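Local coordinates for uncharacterized protein (Methanosarcina mazei, PDB 3R6A), which is of unknown function but belongs to the glyoxalase/bleomycin resistance protein/dioxygenase superfamily and is assembled from two copies of the chain, at residues T41-A46 against L52-S57; M103-S108 against I113-H118. All blocks are in the same frame, centred on the assembly; numbering follows the deposited sequence.

Interaction 1: T41-A46 against L52-S57; sequences TGVELA and LLIAGS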
loop_
_atom_site.group_PDB
_atom_site.type_symbol
_atom_site.label_atom_id
_atom_site.label_comp_id
_atom_site.label_asym_id
_atom_site.label_seq_id
_atom_site.Cartn_x
_atom_site.Cartn_y
_atom_site.Cartn_z
ATOM N N THR B 41 -3.066 -12.711 17.802
ATOM C CA THR B 41 -2.123 -13.789 18.064
ATOM C C THR B 41 -1.798 -14.494 16.744
ATOM O O THR B 41 -2.616 -14.510 15.824
ATOM C CB THR B 41 -2.718 -14.813 19.059
ATOM O OG1 THR B 41 -1.780 -15.872 19.281
ATOM C CG2 THR B 41 -4.019 -15.395 18.514
ATOM N N GLY B 42 -0.600 -15.058 16.645
ATOM C CA GLY B 42 -0.221 -15.752 15.427
ATOM C C GLY B 42 0.094 -14.832 14.261
ATOM O O GLY B 42 0.188 -15.273 13.115
ATOM N N VAL B 43 0.250 -13.546 14.551
ATOM C CA VAL B 43 0.572 -12.565 13.524
ATOM C C VAL B 43 1.617 -11.614 14.088
ATOM O O VAL B 43 1.510 -11.182 15.235
ATOM C CB VAL B 43 -0.677 -11.757 13.100
ATOM C CG1 VAL B 43 -0.291 -10.685 12.102
ATOM C CG2 VAL B 43 -1.712 -12.688 12.484
ATOM N N GLU B 44 2.636 -11.318 13.286
ATOM C CA GLU B 44 3.702 -10.411 13.693
ATOM C C GLU B 44 3.678 -9.212 12.750
ATOM O O GLU B 44 3.498 -9.375 11.540
ATOM C CB GLU B 44 5.071 -11.091 13.596
ATOM C CG GLU B 44 5.270 -12.334 14.470
ATOM C CD GLU B 44 5.126 -12.062 15.958
ATOM O OE1 GLU B 44 5.498 -10.958 16.412
ATOM O OE2 GLU B 44 4.653 -12.967 16.682
ATOM N N LEU B 45 3.870 -8.021 13.303
ATOM C CA LEU B 45 3.848 -6.799 12.510
ATOM C C LEU B 45 5.168 -6.035 12.557
ATOM O O LEU B 45 5.709 -5.786 13.631
ATOM C CB LEU B 45 2.733 -5.882 13.015
ATOM C CG LEU B 45 2.503 -4.586 12.238
ATOM C CD1 LEU B 45 1.963 -4.924 10.855
ATOM C CD2 LEU B 45 1.524 -3.695 12.985
ATOM N N ALA B 46 5.674 -5.660 11.387
ATOM C CA ALA B 46 6.910 -4.888 11.301
ATOM C C ALA B 46 6.721 -3.760 10.295
ATOM O O ALA B 46 5.891 -3.860 9.390
ATOM C CB ALA B 46 8.064 -5.780 10.859
ATOM N N LEU B 52 4.298 -2.013 5.640
ATOM C CA LEU B 52 3.925 -2.747 6.837
ATOM C C LEU B 52 4.002 -4.210 6.449
ATOM O O LEU B 52 3.286 -4.651 5.545
ATOM C CB LEU B 52 2.489 -2.424 7.277
ATOM C CG LEU B 52 2.206 -1.118 8.020
ATOM C CD1 LEU B 52 0.707 -1.006 8.296
ATOM C CD2 LEU B 52 2.982 -1.094 9.330
ATOM N N LEU B 53 4.889 -4.953 7.104
ATOM C CA LEU B 53 5.040 -6.379 6.846
ATOM C C LEU B 53 4.234 -7.141 7.892
ATOM O O LEU B 53 4.482 -7.013 9.094
ATOM C CB LEU B 53 6.512 -6.794 6.933
ATOM C CG LEU B 53 7.449 -6.350 5.816
ATOM C CD1 LEU B 53 8.882 -6.756 6.168
ATOM C CD2 LEU B 53 7.024 -6.992 4.494
ATOM N N ILE B 54 3.262 -7.921 7.426
ATOM C CA ILE B 54 2.405 -8.713 8.301
ATOM C C ILE B 54 2.752 -10.178 8.049
ATOM O O ILE B 54 2.596 -10.667 6.931
ATOM C CB ILE B 54 0.925 -8.453 7.965
ATOM C CG1 ILE B 54 0.647 -6.948 8.054
ATOM C CG2 ILE B 54 0.021 -9.231 8.916
ATOM C CD1 ILE B 54 -0.725 -6.546 7.582
ATOM N N ALA B 55 3.231 -10.869 9.084
ATOM C CA ALA B 55 3.640 -12.263 8.945
ATOM C C ALA B 55 2.798 -13.243 9.749
ATOM O O ALA B 55 2.369 -12.948 10.861
ATOM C CB ALA B 55 5.111 -12.409 9.336
ATOM N N GLY B 56 2.579 -14.417 9.168
ATOM C CA GLY B 56 1.797 -15.446 9.827
ATOM C C GLY B 56 1.401 -16.523 8.834
ATOM O O GLY B 56 1.721 -16.428 7.648
ATOM N N SER B 57 0.708 -17.551 9.311
ATOM C CA SER B 57 0.274 -18.637 8.438
ATOM C C SER B 57 -0.725 -18.099 7.425
ATOM O O SER B 57 -1.366 -17.076 7.663
ATOM C CB SER B 57 -0.390 -19.743 9.258
ATOM O OG SER B 57 -1.563 -19.256 9.892
HETATM O O HOH W 1 0.354 -17.680 12.189
#

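Interaction 2: M103-S108 against I113-H118; sequences MTVRHS and IEYVEH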
loop_
_atom_site.group_PDB
_atom_site.type_symbol
_atom_site.label_atom_id
_atom_site.label_comp_id
_atom_site.label_asym_id
_atom_site.label_seq_id
_atom_site.Cartn_x
_atom_site.Cartn_y
_atom_site.Cartn_z
HETATM N N MSE B 103 -9.114 1.716 13.812
HETATM C CA MSE B 103 -10.469 1.453 13.339
HETATM C C MSE B 103 -10.326 1.010 11.894
HETATM O O MSE B 103 -9.373 1.389 11.207
HETATM C CB MSE B 103 -11.372 2.688 13.432
HETATM C CG MSE B 103 -10.997 3.843 12.530
HETATM SE SE MSE B 103 -12.314 5.268 12.669
HETATM C CE MSE B 103 -11.555 6.486 11.367
ATOM N N THR B 104 -11.250 0.176 11.443
ATOM C CA THR B 104 -11.224 -0.302 10.068
ATOM C C THR B 104 -12.475 0.251 9.418
ATOM O O THR B 104 -13.556 0.217 10.001
ATOM C CB THR B 104 -11.192 -1.836 10.015
ATOM O OG1 THR B 104 -9.976 -2.296 10.624
ATOM C CG2 THR B 104 -11.227 -2.322 8.566
ATOM N N VAL B 105 -12.319 0.767 8.209
ATOM C CA VAL B 105 -13.424 1.413 7.524
ATOM C C VAL B 105 -13.642 0.934 6.104
ATOM O O VAL B 105 -12.688 0.682 5.378
ATOM C CB VAL B 105 -13.168 2.938 7.466
ATOM C CG1 VAL B 105 -14.297 3.647 6.728
ATOM C CG2 VAL B 105 -13.000 3.489 8.874
ATOM N N ARG B 106 -14.908 0.812 5.711
ATOM C CA ARG B 106 -15.228 0.435 4.344
ATOM C C ARG B 106 -15.696 1.709 3.656
ATOM O O ARG B 106 -16.763 2.241 3.969
ATOM C CB ARG B 106 -16.345 -0.618 4.279
ATOM C CG ARG B 106 -16.699 -1.024 2.839
ATOM C CD ARG B 106 -17.844 -2.037 2.796
ATOM N NE ARG B 106 -18.093 -2.550 1.444
ATOM C CZ ARG B 106 -18.751 -1.897 0.489
ATOM N NH1 ARG B 106 -19.247 -0.688 0.712
ATOM N NH2 ARG B 106 -18.908 -2.457 -0.702
ATOM N N HIS B 107 -14.884 2.210 2.733
ATOM C CA HIS B 107 -15.234 3.410 1.988
ATOM C C HIS B 107 -16.399 3.073 1.058
ATOM O O HIS B 107 -16.605 1.914 0.711
ATOM C CB HIS B 107 -14.042 3.879 1.154
ATOM C CG HIS B 107 -12.910 4.430 1.965
ATOM N ND1 HIS B 107 -11.690 4.752 1.411
ATOM C CD2 HIS B 107 -12.820 4.742 3.281
ATOM C CE1 HIS B 107 -10.897 5.240 2.350
ATOM N NE2 HIS B 107 -11.558 5.244 3.494
ATOM N N SER B 108 -17.146 4.094 0.656
ATOM C CA SER B 108 -18.280 3.909 -0.242
ATOM C C SER B 108 -17.884 3.132 -1.498
ATOM O O SER B 108 -18.656 2.309 -1.998
ATOM C CB SER B 108 -18.857 5.271 -0.646
ATOM O OG SER B 108 -19.961 5.114 -1.516
ATOM N N ILE B 113 -9.984 0.246 4.535
ATOM C CA ILE B 113 -8.782 0.899 5.031
ATOM C C ILE B 113 -8.687 0.881 6.549
ATOM O O ILE B 113 -9.688 1.068 7.248
ATOM C CB ILE B 113 -8.751 2.376 4.578
ATOM C CG1 ILE B 113 -8.790 2.459 3.048
ATOM C CG2 ILE B 113 -7.519 3.079 5.166
ATOM C CD1 ILE B 113 -7.558 1.908 2.348
ATOM N N GLU B 114 -7.483 0.648 7.057
ATOM C CA GLU B 114 -7.268 0.662 8.496
ATOM C C GLU B 114 -6.712 2.036 8.853
ATOM O O GLU B 114 -5.703 2.466 8.291
ATOM C CB GLU B 114 -6.266 -0.413 8.921
ATOM C CG GLU B 114 -5.888 -0.315 10.387
ATOM C CD GLU B 114 -4.773 -1.262 10.769
ATOM O OE1 GLU B 114 -3.832 -1.425 9.961
ATOM O OE2 GLU B 114 -4.834 -1.831 11.881
ATOM N N TYR B 115 -7.392 2.735 9.755
ATOM C CA TYR B 115 -6.945 4.051 10.205
ATOM C C TYR B 115 -6.304 3.864 11.576
ATOM O O TYR B 115 -6.902 3.276 12.479
ATOM C CB TYR B 115 -8.130 5.014 10.311
ATOM C CG TYR B 115 -8.649 5.477 8.971
ATOM C CD1 TYR B 115 -8.331 6.741 8.478
ATOM C CD2 TYR B 115 -9.461 4.650 8.192
ATOM C CE1 TYR B 115 -8.811 7.177 7.248
ATOM C CE2 TYR B 115 -9.943 5.076 6.957
ATOM C CZ TYR B 115 -9.618 6.343 6.494
ATOM O OH TYR B 115 -10.126 6.794 5.297
ATOM N N VAL B 116 -5.086 4.368 11.733
ATOM C CA VAL B 116 -4.378 4.213 12.995
ATOM C C VAL B 116 -3.918 5.543 13.566
ATOM O O VAL B 116 -3.501 6.435 12.831
ATOM C CB VAL B 116 -3.143 3.309 12.812
ATOM C CG1 VAL B 116 -2.426 3.125 14.143
ATOM C CG2 VAL B 116 -3.565 1.968 12.236
ATOM N N GLU B 117 -3.997 5.661 14.886
ATOM C CA GLU B 117 -3.566 6.858 15.589
ATOM C C GLU B 117 -2.557 6.377 16.625
ATOM O O GLU B 117 -2.873 5.527 17.452
ATOM C CB GLU B 117 -4.754 7.519 16.289
ATOM C CG GLU B 117 -4.426 8.836 16.973
ATOM C CD GLU B 117 -5.595 9.376 17.775
ATOM O OE1 GLU B 117 -6.656 9.655 17.178
ATOM O OE2 GLU B 117 -5.454 9.515 19.009
ATOM N N HIS B 118 -1.339 6.899 16.564
ATOM C CA HIS B 118 -0.301 6.507 17.507
ATOM C C HIS B 118 -0.306 7.410 18.736
ATOM O O HIS B 118 -0.468 8.627 18.626
ATOM C CB HIS B 118 1.072 6.560 16.828
ATOM C CG HIS B 118 1.334 5.419 15.894
ATOM N ND1 HIS B 118 2.349 5.441 14.963
ATOM C CD2 HIS B 118 0.733 4.212 15.769
ATOM C CE1 HIS B 118 2.364 4.295 14.304
ATOM N NE2 HIS B 118 1.395 3.532 14.774
#

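Interaction 1: T41-A46 against L52-S57
Glu44 and Ala55 clasp each other through a reciprocal pair of backbone hydrogen bonds, Glu44 N to Ala55 O and Ala55 N to Glu44 O, both 2.9 Å long; the second is nearly straight, with 173° at the hydrogen. Ala46 and Leu53 form a second such hydrogen-bonded pair, Leu53 N reaching Ala46 O at 2.7 Å. Past the Glu44-Ala55 pair, at the end away from the turn, a water bridges the chains, donating to Gly42 O and accepting from the N of Ser57; the OG of this N-cap residue bonds Ala60 N of the following helix. This is the antiparallel beta hairpin of strands 44-48 and 51-55, with 51-55 running beside strand 5-14 in the mixed sheet. Apolar contacts gather on the side of Leu45 and Ile54: with CG anti to the backbone N (chi1 -176°), Leu45 lies alongside Ile54, its CD1 3.7 Å from Ile54 CG1. The other branch of Ile54 is met by Val43, whose CG1 stands 3.5 Å from Ile54 CG2. On the opposite face Ala46 CB and Leu53 CB approach to 4.3 Å, while Leu53 and Ala55 pack on Leu17 of helix 17-27. The carboxylate of Glu44 turns away from strand 51-55 into a salt bridge with Arg35.

Interaction 2: M103-S108 against I113-H118
Met103, modelled as selenomethionine, pairs with Tyr115 through two backbone hydrogen bonds. Met103 N reaches Tyr115 O at 3.0 Å, and Tyr115 N returns the bond to Met103 O. The CG of Met103 sits between the backbone N and the carbonyl carbon (chi1 66°), and the extended chain beyond runs across the root of the tyrosine, bringing CG to 3.8 Å from Tyr115 CB. The terminal CE of Met103 lies 3.9 Å from Tyr115 CG. Thr104 faces Glu114 as a non-hydrogen-bonded pair on the other side of the sheet, where the glutamate OE1 is held by Thr70 and by a salt bridge to Arg11. At Val105 a second hydrogen-bonded pair follows, with Ile113: Val105 N meets Ile113 O at 2.8 Å and Ile113 N bonds Val105 O, completing the antiparallel hairpin of strands 100-106 and 112-118. Val105 CG2 touches the ring of Tyr115 at CD2, 3.8 Å away. Past the strand end, His107 turns its side chain back toward the partner strand; its CE1 rests 3.6 Å from Ile113 CG1. His107 NE2 meets Tyr115 OH at 2.8 Å, each lying at the edge of the other's ring. Either atom could be the donor in this bond. His107 ND1 is hydrogen-bonded to Tyr24 OH of the second subunit. With both ring nitrogens engaged, the imidazole is fixed in rotation and its buried polar atoms are satisfied, so one histidine ties the hairpin to the subunit interface.

Both contacts are antiparallel hairpins of the same mixed sheet, on opposite sides of the chain's centre, with their own centres about 18 Å apart and their nearest atoms about 5 Å apart. Interaction 2 is buried and abuts the second subunit; interaction 1 is partly buried, includes exposed residues and is touched by no other chain of the assembly. Their backbone pairing is alike, but the side chains differ: the side-chain contacts across 41-46 and 52-57 are apolar, made mainly by aliphatic groups, and a water bridges the diverging ends, whereas 103-108 and 113-118 add a polar bond between two aromatic side chains. Arg11 of strand 5-14 connects them, touching Ile54 in interaction 1 and forming a salt bridge with Glu114 in interaction 2.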